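Local coordinates for structural protein ORF273 (Acidianus two-tailed virus, PDB 4ART) that serves as a thermo- and acid-stable structural protein of the virion, its precise role in the particle being unknown, at residues S164-L169 with Q241-T245; D105-P111 with A156-Y160; F119-K123 with T134-Y140. One frame throughout, in Å; residues are numbered along the deposited sequence.

Contact 1. Residues S164-L169 with Q241-T245; sequences SLARAL and QLFPT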
loop_
_atom_site.group_PDB
_atom_site.type_symbol
_atom_site.label_atom_id
_atom_site.label_comp_id
_atom_site.label_asym_id
_atom_site.label_seq_id
_atom_site.Cartn_x
_atom_site.Cartn_y
_atom_site.Cartn_z
ATOM N N SER A 164 11.535 2.691 -20.074
ATOM C CA SER A 164 12.638 3.319 -19.340
ATOM C C SER A 164 12.645 2.809 -17.930
ATOM O O SER A 164 13.695 2.409 -17.436
ATOM C CB SER A 164 12.488 4.837 -19.346
ATOM O OG SER A 164 13.201 5.357 -20.446
ATOM N N LEU A 165 11.471 2.774 -17.301
ATOM C CA LEU A 165 11.305 2.254 -15.962
ATOM C C LEU A 165 11.680 0.768 -15.876
ATOM O O LEU A 165 12.420 0.379 -14.973
ATOM C CB LEU A 165 9.853 2.480 -15.508
ATOM C CG LEU A 165 9.602 2.362 -14.037
ATOM C CD1 LEU A 165 10.631 3.169 -13.218
ATOM C CD2 LEU A 165 8.228 2.846 -13.714
ATOM N N ALA A 166 11.190 -0.050 -16.824
ATOM C CA ALA A 166 11.471 -1.493 -16.853
ATOM C C ALA A 166 12.985 -1.749 -16.962
ATOM O O ALA A 166 13.499 -2.617 -16.256
ATOM C CB ALA A 166 10.725 -2.173 -18.020
ATOM N N ARG A 167 13.696 -0.967 -17.819
ATOM C CA ARG A 167 15.133 -1.057 -18.015
ATOM C C ARG A 167 15.889 -0.739 -16.735
ATOM O O ARG A 167 16.810 -1.461 -16.409
ATOM C CB ARG A 167 15.601 -0.125 -19.152
ATOM C CG ARG A 167 15.394 -0.712 -20.528
ATOM C CD ARG A 167 16.157 0.054 -21.600
ATOM N NE ARG A 167 15.645 1.412 -21.795
ATOM C CZ ARG A 167 14.641 1.719 -22.610
ATOM N NH1 ARG A 167 14.019 0.766 -23.299
ATOM N NH2 ARG A 167 14.250 2.981 -22.742
ATOM N N ALA A 168 15.510 0.335 -16.017
ATOM C CA ALA A 168 16.152 0.737 -14.749
ATOM C C ALA A 168 15.938 -0.312 -13.662
ATOM O O ALA A 168 16.756 -0.425 -12.758
ATOM C CB ALA A 168 15.615 2.086 -14.289
ATOM N N LEU A 169 14.829 -1.059 -13.745
ATOM C CA LEU A 169 14.479 -2.117 -12.806
ATOM C C LEU A 169 15.138 -3.428 -13.206
ATOM O O LEU A 169 14.994 -4.429 -12.495
ATOM C CB LEU A 169 12.936 -2.281 -12.718
ATOM C CG LEU A 169 12.209 -1.243 -11.872
ATOM C CD1 LEU A 169 10.695 -1.286 -12.131
ATOM C CD2 LEU A 169 12.554 -1.421 -10.368
ATOM N N GLN A 241 19.685 9.504 -10.017
ATOM C CA GLN A 241 20.708 9.261 -11.030
ATOM C C GLN A 241 20.354 8.131 -12.008
ATOM O O GLN A 241 20.401 8.333 -13.223
ATOM C CB GLN A 241 22.072 8.943 -10.376
ATOM C CG GLN A 241 22.691 10.067 -9.562
ATOM C CD GLN A 241 23.086 11.253 -10.394
ATOM O OE1 GLN A 241 24.031 11.193 -11.199
ATOM N NE2 GLN A 241 22.377 12.365 -10.192
ATOM N N LEU A 242 20.016 6.947 -11.474
ATOM C CA LEU A 242 19.793 5.722 -12.228
ATOM C C LEU A 242 18.440 5.522 -12.885
ATOM O O LEU A 242 18.347 4.858 -13.913
ATOM C CB LEU A 242 20.160 4.503 -11.341
ATOM C CG LEU A 242 21.574 4.497 -10.724
ATOM C CD1 LEU A 242 21.802 3.236 -9.899
ATOM C CD2 LEU A 242 22.649 4.606 -11.791
ATOM N N PHE A 243 17.395 5.996 -12.250
ATOM C CA PHE A 243 16.035 5.783 -12.721
ATOM C C PHE A 243 15.597 6.942 -13.618
ATOM O O PHE A 243 16.111 8.045 -13.472
ATOM C CB PHE A 243 15.105 5.603 -11.509
ATOM C CG PHE A 243 14.968 4.170 -11.055
ATOM C CD1 PHE A 243 16.080 3.448 -10.628
ATOM C CD2 PHE A 243 13.746 3.524 -11.108
ATOM C CE1 PHE A 243 15.960 2.105 -10.234
ATOM C CE2 PHE A 243 13.625 2.185 -10.714
ATOM C CZ PHE A 243 14.734 1.486 -10.289
ATOM N N PRO A 244 14.677 6.714 -14.574
ATOM C CA PRO A 244 14.212 7.839 -15.403
ATOM C C PRO A 244 13.377 8.858 -14.591
ATOM O O PRO A 244 12.525 8.492 -13.785
ATOM C CB PRO A 244 13.358 7.140 -16.473
ATOM C CG PRO A 244 12.819 5.912 -15.768
ATOM C CD PRO A 244 13.957 5.456 -14.899
ATOM N N THR A 245 13.650 10.132 -14.788
ATOM C CA THR A 245 12.932 11.203 -14.126
ATOM C C THR A 245 11.490 11.237 -14.714
ATOM O O THR A 245 11.352 11.310 -15.952
ATOM C CB THR A 245 13.665 12.576 -14.369
ATOM O OG1 THR A 245 15.035 12.454 -14.021
ATOM C CG2 THR A 245 13.090 13.674 -13.529
#

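Contact 2. Residues D105-P111 with A156-Y160; sequences DIDYGLP and AVNIY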
loop_
_atom_site.group_PDB
_atom_site.type_symbol
_atom_site.label_atom_id
_atom_site.label_comp_id
_atom_site.label_asym_id
_atom_site.label_seq_id
_atom_site.Cartn_x
_atom_site.Cartn_y
_atom_site.Cartn_z
ATOM N N ASP A 105 4.538 10.667 -1.959
ATOM C CA ASP A 105 3.887 10.004 -3.082
ATOM C C ASP A 105 4.316 10.630 -4.416
ATOM O O ASP A 105 4.524 9.895 -5.358
ATOM C CB ASP A 105 2.355 10.065 -2.940
ATOM C CG ASP A 105 1.759 9.184 -1.847
ATOM O OD1 ASP A 105 2.548 8.545 -1.090
ATOM O OD2 ASP A 105 0.514 9.171 -1.712
ATOM N N ILE A 106 4.490 11.981 -4.475
ATOM C CA ILE A 106 4.943 12.757 -5.656
ATOM C C ILE A 106 6.355 12.331 -6.062
ATOM O O ILE A 106 6.623 12.065 -7.232
ATOM C CB ILE A 106 4.973 14.300 -5.343
ATOM C CG1 ILE A 106 3.586 14.915 -5.213
ATOM C CG2 ILE A 106 5.841 15.105 -6.347
ATOM C CD1 ILE A 106 3.661 16.409 -4.770
ATOM N N ASP A 107 7.257 12.336 -5.077
ATOM C CA ASP A 107 8.689 12.100 -5.234
ATOM C C ASP A 107 9.123 10.619 -5.345
ATOM O O ASP A 107 10.131 10.326 -5.995
ATOM C CB ASP A 107 9.461 12.897 -4.149
ATOM C CG ASP A 107 9.179 14.400 -4.170
ATOM O OD1 ASP A 107 9.092 14.977 -5.289
ATOM O OD2 ASP A 107 9.065 15.004 -3.070
ATOM N N TYR A 108 8.308 9.683 -4.799
ATOM C CA TYR A 108 8.568 8.234 -4.788
ATOM C C TYR A 108 7.375 7.354 -5.174
ATOM O O TYR A 108 7.438 6.141 -4.982
ATOM C CB TYR A 108 9.043 7.784 -3.395
ATOM C CG TYR A 108 10.345 8.399 -2.936
ATOM C CD1 TYR A 108 10.365 9.629 -2.285
ATOM C CD2 TYR A 108 11.552 7.730 -3.107
ATOM C CE1 TYR A 108 11.561 10.203 -1.861
ATOM C CE2 TYR A 108 12.754 8.278 -2.656
ATOM C CZ TYR A 108 12.752 9.519 -2.038
ATOM O OH TYR A 108 13.927 10.070 -1.583
ATOM N N GLY A 109 6.323 7.946 -5.724
ATOM C CA GLY A 109 5.111 7.234 -6.111
ATOM C C GLY A 109 5.251 6.428 -7.379
ATOM O O GLY A 109 4.470 6.590 -8.333
ATOM N N LEU A 110 6.229 5.503 -7.357
ATOM C CA LEU A 110 6.500 4.622 -8.469
ATOM C C LEU A 110 5.355 3.666 -8.664
ATOM O O LEU A 110 4.730 3.239 -7.703
ATOM C CB LEU A 110 7.780 3.811 -8.211
ATOM C CG LEU A 110 9.085 4.504 -8.599
ATOM C CD1 LEU A 110 10.247 3.825 -7.986
ATOM C CD2 LEU A 110 9.275 4.521 -10.086
ATOM N N PRO A 111 5.091 3.276 -9.908
ATOM C CA PRO A 111 4.101 2.220 -10.132
ATOM C C PRO A 111 4.512 0.958 -9.427
ATOM O O PRO A 111 5.690 0.707 -9.165
ATOM C CB PRO A 111 4.191 1.944 -11.625
ATOM C CG PRO A 111 5.453 2.549 -12.056
ATOM C CD PRO A 111 5.764 3.675 -11.157
ATOM N N ALA A 156 -0.867 16.681 -8.370
ATOM C CA ALA A 156 0.447 16.439 -8.942
ATOM C C ALA A 156 0.303 15.243 -9.866
ATOM O O ALA A 156 -0.308 14.241 -9.503
ATOM C CB ALA A 156 1.471 16.154 -7.866
ATOM N N VAL A 157 0.765 15.395 -11.094
ATOM C CA VAL A 157 0.660 14.340 -12.093
ATOM C C VAL A 157 2.110 13.961 -12.445
ATOM O O VAL A 157 2.878 14.827 -12.881
ATOM C CB VAL A 157 -0.122 14.811 -13.350
ATOM C CG1 VAL A 157 -0.258 13.678 -14.369
ATOM C CG2 VAL A 157 -1.485 15.416 -13.005
ATOM N N ASN A 158 2.461 12.682 -12.254
ATOM C CA ASN A 158 3.786 12.100 -12.550
ATOM C C ASN A 158 3.674 11.116 -13.699
ATOM O O ASN A 158 2.977 10.125 -13.579
ATOM C CB ASN A 158 4.359 11.381 -11.301
ATOM C CG ASN A 158 4.757 12.351 -10.216
ATOM O OD1 ASN A 158 5.368 13.359 -10.470
ATOM N ND2 ASN A 158 4.128 12.282 -9.064
ATOM N N ILE A 159 4.384 11.383 -14.802
ATOM C CA ILE A 159 4.361 10.555 -15.998
ATOM C C ILE A 159 5.654 9.773 -16.167
ATOM O O ILE A 159 6.724 10.352 -16.345
ATOM C CB ILE A 159 3.978 11.404 -17.239
ATOM C CG1 ILE A 159 2.621 12.117 -17.010
ATOM C CG2 ILE A 159 3.945 10.530 -18.459
ATOM C CD1 ILE A 159 2.365 13.229 -17.907
ATOM N N TYR A 160 5.539 8.442 -16.176
ATOM C CA TYR A 160 6.687 7.537 -16.326
ATOM C C TYR A 160 6.581 6.823 -17.650
ATOM O O TYR A 160 5.518 6.326 -17.999
ATOM C CB TYR A 160 6.676 6.469 -15.200
ATOM C CG TYR A 160 6.726 7.028 -13.791
ATOM C CD1 TYR A 160 5.563 7.405 -13.127
ATOM C CD2 TYR A 160 7.945 7.219 -13.136
ATOM C CE1 TYR A 160 5.608 7.954 -11.848
ATOM C CE2 TYR A 160 8.000 7.744 -11.852
ATOM C CZ TYR A 160 6.832 8.123 -11.216
ATOM O OH TYR A 160 6.896 8.607 -9.937
HETATM O O HOH W 1 4.830 9.698 -8.459
#

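Contact 3. Residues F119-K123 with T134-Y140; sequences FYLEK and TPNLKYY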
loop_
_atom_site.group_PDB
_atom_site.type_symbol
_atom_site.label_atom_id
_atom_site.label_comp_id
_atom_site.label_asym_id
_atom_site.label_seq_id
_atom_site.Cartn_x
_atom_site.Cartn_y
_atom_site.Cartn_z
ATOM N N PHE A 119 3.053 -4.836 -17.752
ATOM C CA PHE A 119 3.117 -3.901 -18.873
ATOM C C PHE A 119 4.330 -4.186 -19.781
ATOM O O PHE A 119 4.149 -4.232 -20.987
ATOM C CB PHE A 119 3.092 -2.439 -18.373
ATOM C CG PHE A 119 1.857 -2.007 -17.572
ATOM C CD1 PHE A 119 0.642 -2.661 -17.721
ATOM C CD2 PHE A 119 1.900 -0.898 -16.722
ATOM C CE1 PHE A 119 -0.508 -2.225 -17.017
ATOM C CE2 PHE A 119 0.744 -0.474 -16.016
ATOM C CZ PHE A 119 -0.441 -1.142 -16.168
ATOM N N TYR A 120 5.531 -4.453 -19.210
ATOM C CA TYR A 120 6.729 -4.777 -20.012
ATOM C C TYR A 120 6.540 -6.090 -20.744
ATOM O O TYR A 120 6.781 -6.145 -21.952
ATOM C CB TYR A 120 8.037 -4.819 -19.171
ATOM C CG TYR A 120 9.211 -5.394 -19.957
ATOM C CD1 TYR A 120 9.980 -4.585 -20.793
ATOM C CD2 TYR A 120 9.504 -6.761 -19.921
ATOM C CE1 TYR A 120 11.000 -5.122 -21.583
ATOM C CE2 TYR A 120 10.545 -7.304 -20.679
ATOM C CZ TYR A 120 11.290 -6.481 -21.512
ATOM O OH TYR A 120 12.298 -7.030 -22.276
ATOM N N LEU A 121 6.137 -7.168 -20.014
ATOM C CA LEU A 121 5.931 -8.483 -20.608
ATOM C C LEU A 121 5.007 -8.442 -21.815
ATOM O O LEU A 121 5.350 -8.971 -22.868
ATOM C CB LEU A 121 5.434 -9.497 -19.577
ATOM C CG LEU A 121 6.454 -9.997 -18.541
ATOM C CD1 LEU A 121 5.758 -10.745 -17.447
ATOM C CD2 LEU A 121 7.544 -10.870 -19.161
ATOM N N GLU A 122 3.866 -7.769 -21.678
ATOM C CA GLU A 122 2.858 -7.649 -22.737
ATOM C C GLU A 122 3.298 -6.803 -23.911
ATOM O O GLU A 122 2.950 -7.116 -25.056
ATOM C CB GLU A 122 1.535 -7.154 -22.169
ATOM C CG GLU A 122 0.922 -8.239 -21.330
ATOM C CD GLU A 122 -0.305 -7.945 -20.496
ATOM O OE1 GLU A 122 -0.802 -6.794 -20.478
ATOM O OE2 GLU A 122 -0.814 -8.916 -19.901
ATOM N N LYS A 123 4.068 -5.747 -23.634
ATOM C CA LYS A 123 4.607 -4.857 -24.661
ATOM C C LYS A 123 5.666 -5.612 -25.460
ATOM O O LYS A 123 5.769 -5.382 -26.648
ATOM C CB LYS A 123 5.169 -3.549 -24.050
ATOM C CG LYS A 123 5.126 -2.372 -24.995
ATOM C CD LYS A 123 5.805 -1.128 -24.452
ATOM C CE LYS A 123 5.773 -0.051 -25.501
ATOM N NZ LYS A 123 6.171 1.279 -24.970
ATOM N N THR A 134 -2.305 -5.664 -22.924
ATOM C CA THR A 134 -2.330 -4.212 -23.248
ATOM C C THR A 134 -0.964 -3.957 -23.928
ATOM O O THR A 134 -0.009 -3.485 -23.286
ATOM C CB THR A 134 -2.589 -3.377 -21.971
ATOM O OG1 THR A 134 -3.666 -3.970 -21.233
ATOM C CG2 THR A 134 -2.892 -1.951 -22.232
ATOM N N PRO A 135 -0.828 -4.383 -25.209
ATOM C CA PRO A 135 0.486 -4.310 -25.855
ATOM C C PRO A 135 1.010 -2.945 -26.257
ATOM O O PRO A 135 2.209 -2.854 -26.493
ATOM C CB PRO A 135 0.320 -5.231 -27.078
ATOM C CG PRO A 135 -1.092 -5.093 -27.431
ATOM C CD PRO A 135 -1.819 -5.010 -26.112
ATOM N N ASN A 136 0.155 -1.918 -26.397
ATOM C CA ASN A 136 0.594 -0.592 -26.907
ATOM C C ASN A 136 0.700 0.541 -25.850
ATOM O O ASN A 136 0.744 1.748 -26.167
ATOM C CB ASN A 136 -0.246 -0.213 -28.120
ATOM C CG ASN A 136 -0.482 -1.400 -29.046
ATOM O OD1 ASN A 136 0.436 -2.165 -29.389
ATOM N ND2 ASN A 136 -1.724 -1.627 -29.420
ATOM N N LEU A 137 0.751 0.121 -24.586
ATOM C CA LEU A 137 0.862 0.990 -23.432
ATOM C C LEU A 137 2.263 1.601 -23.399
ATOM O O LEU A 137 3.258 0.877 -23.408
ATOM C CB LEU A 137 0.625 0.115 -22.210
ATOM C CG LEU A 137 0.343 0.772 -20.898
ATOM C CD1 LEU A 137 -0.806 1.700 -20.958
ATOM C CD2 LEU A 137 -0.028 -0.243 -19.942
ATOM N N LYS A 138 2.344 2.930 -23.395
ATOM C CA LYS A 138 3.645 3.609 -23.365
ATOM C C LYS A 138 3.912 4.226 -21.986
ATOM O O LYS A 138 5.049 4.210 -21.513
ATOM C CB LYS A 138 3.717 4.678 -24.458
ATOM C CG LYS A 138 5.118 5.271 -24.672
ATOM C CD LYS A 138 5.129 6.252 -25.821
ATOM C CE LYS A 138 6.436 6.980 -25.990
ATOM N NZ LYS A 138 7.426 6.159 -26.737
ATOM N N TYR A 139 2.863 4.763 -21.336
ATOM C CA TYR A 139 3.024 5.480 -20.080
ATOM C C TYR A 139 2.266 4.976 -18.898
ATOM O O TYR A 139 1.145 4.479 -19.011
ATOM C CB TYR A 139 2.675 6.966 -20.274
ATOM C CG TYR A 139 3.579 7.706 -21.243
ATOM C CD1 TYR A 139 4.810 8.198 -20.836
ATOM C CD2 TYR A 139 3.164 7.978 -22.546
ATOM C CE1 TYR A 139 5.626 8.920 -21.711
ATOM C CE2 TYR A 139 3.974 8.689 -23.436
ATOM C CZ TYR A 139 5.210 9.155 -23.015
ATOM O OH TYR A 139 6.041 9.852 -23.869
ATOM N N TYR A 140 2.901 5.132 -17.737
ATOM C CA TYR A 140 2.285 4.883 -16.455
ATOM C C TYR A 140 2.169 6.254 -15.786
ATOM O O TYR A 140 3.158 6.978 -15.679
ATOM C CB TYR A 140 3.076 3.885 -15.575
ATOM C CG TYR A 140 2.563 3.896 -14.142
ATOM C CD1 TYR A 140 1.433 3.185 -13.782
ATOM C CD2 TYR A 140 3.149 4.715 -13.176
ATOM C CE1 TYR A 140 0.915 3.258 -12.484
ATOM C CE2 TYR A 140 2.628 4.816 -11.890
ATOM C CZ TYR A 140 1.523 4.075 -11.540
ATOM O OH TYR A 140 1.088 4.168 -10.237
HETATM O O HOH W 2 -3.298 -6.752 -19.347
#

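Contact 1. Residues S164-L169 with Q241-T245
L165 has its CG anti to the backbone N (chi1 -163°), which carries the tip of the side chain toward the ring of F243; its CD1 reaches F243 CD2 at 3.8 Å, coming in obliquely. The phenyl group lies against the last turn of helix 162-168 and presents one face to A168. The methyl CB of A168 stands 3.8 Å above that ring, measured to the centroid and only 6° off the normal, a CH-pi contact in which the methyl is centred on the face. L169 takes the rim instead: its CD2 lies close to the ring plane, 3.6 Å from F243 CZ, and the two side chains run at about a right angle. One alanine methyl on a face and two leucine branches thus hold the aromatic group from the helix side.

P244 extends the apolar patch toward S164, at the start of 164-169. Its CD packs on A168 CB at 3.8 Å, while its CG is 3.8 Å from S164 CB and also close to the backbone N of L165. The contact is apolar packing between a helix and the turn where the chain leaves helix 229-242, F243 being the first residue to abandon helical geometry.

F243 also meets the ring of Y239 one turn back and touches L205. Behind this seam, L165 and L169 both rest on I116 of helix 113-123, and A166 faces Y120 of the same helix. With S164 and A168 turned to F243 and P244, helix 162-168 lies between helix 113-123 and the end of helix 229-242.

Contact 2. Residues D105-P111 with A156-Y160
Y160 and the chain around G109 meet through a ring, a proline and a water. P111 lies over one face of the tyrosine, its CD 4.2 Å from the ring centroid and 10° off the normal, a CH-pi contact centred on the ring. L110 crosses the aromatic side chain at about a right angle and brings CD2 to 3.9 Å from Y160 CE2. At the phenol end, Y160 OH is 2.8 Å from a water in the plane of the ring, a hydrogen bond in which either partner could be the donor. That water also donates toward the carbonyls of the other segment, lying 3.1 Å from D105 O and equally far from G109 O, although it has more acceptors around it than protons to give. At the other end of 156-160, I106 CG1 packs on the methyl CB of A156 at 3.6 Å. Between them N158, its first torsion (chi1 -70°) sending the amide toward the helix end, places ND2 3.1 Å from I106 O, but the angle is too poor for a hydrogen bond.

These contacts join the end of helix 99-108 to strand 154-161, an inner strand of a seven-stranded mixed sheet, in a fold described as new. A156, N158 and Y160 all turn the same face of the strand to the helix, whereas V157 on the reverse packs against helix 23-44. G109 sits at the centre of an inverse gamma turn; the chain then continues to L110, which touches the tyrosine ring, and P111, which lies over its face.

N158 OD1 accepts a hydrogen bond from Q248 NE2 on the adjoining strand 247-253. Y160 is set by backbone pairing with Y140 on the other neighbouring strand, and Y239 of helix 229-242 packs against both L110 and Y160.

Contact 3. Residues F119-K123 with T134-Y140
T134 opens the contact by giving its backbone N-H to E122 OE1 at 3.1 Å. The bond is moderately straight, 153° at the hydrogen, and the donor stands well above the carboxylate plane, 56° out of it. A water adds a second grip on the same oxygen, donating to E122 OE1 at 2.7 Å, and it also receives a weak bond from T134 OG1. The other carboxylate oxygen, E122 OE2, makes a weak hydrogen bond to a glycerol that probably came from the crystallisation liquor.

P135 lies against the last turn of the helix, its CB 3.8 Å from E122 O. The aliphatic part of K123 passes the proline carbonyl, with K123 CG 3.3 Å from P135 O. From there the lysine, whose CG is anti to the backbone N (chi1 -153°) and whose chain is extended, runs alongside the segment to L137 O, to which NZ donates a weak hydrogen bond of 3.3 Å; D163 offers the ammonium a long, weak ion pair.

L137 sends its side chain to F119. Its CD2 sits over one face of the F119 ring, 3.4 Å from the centroid in a close CH-pi contact. Beyond K138, whose CG is near K123 NZ, Y140 meets the edge of the same ring, with Y140 CD1 4.3 Å from F119 CE2; the Y140 hydroxyl is hydrogen-bonded to E92.

The segment leads into strand 139-146, bordered by strand 87-96, where I87 touches T134 and L137 and F90 meets F119 edge-to-face. I162, at the start of helix 162-168, packs on F119, L137 and Y140, tying helix 113-123 to the sheet.

How the contacts relate
Contact 2 lies near the centre of the folded chain, its own centre about 6 Å from that of the molecule, while those of contacts 1 and 3 lie about 12 Å out. Along the sequence contact 3 is nested inside the loop closed by contact 2, and contact 1 follows both. Contacts 2 and 3 use neighbouring strands of the mixed sheet, 154-161 and 139-146, with their centres about 18 Å apart. Helix 162-168 directly follows strand 154-161 and carries contact 1, its centre about 13 Å from that of contact 2; L165 packs on L110 and P111. A166 on Y120 joins contacts 1 and 3. Touching pairwise, the three knit helices 99-108, 113-123, 162-168 and the end of 229-242 together, contacts 2 and 3 reaching the sheet.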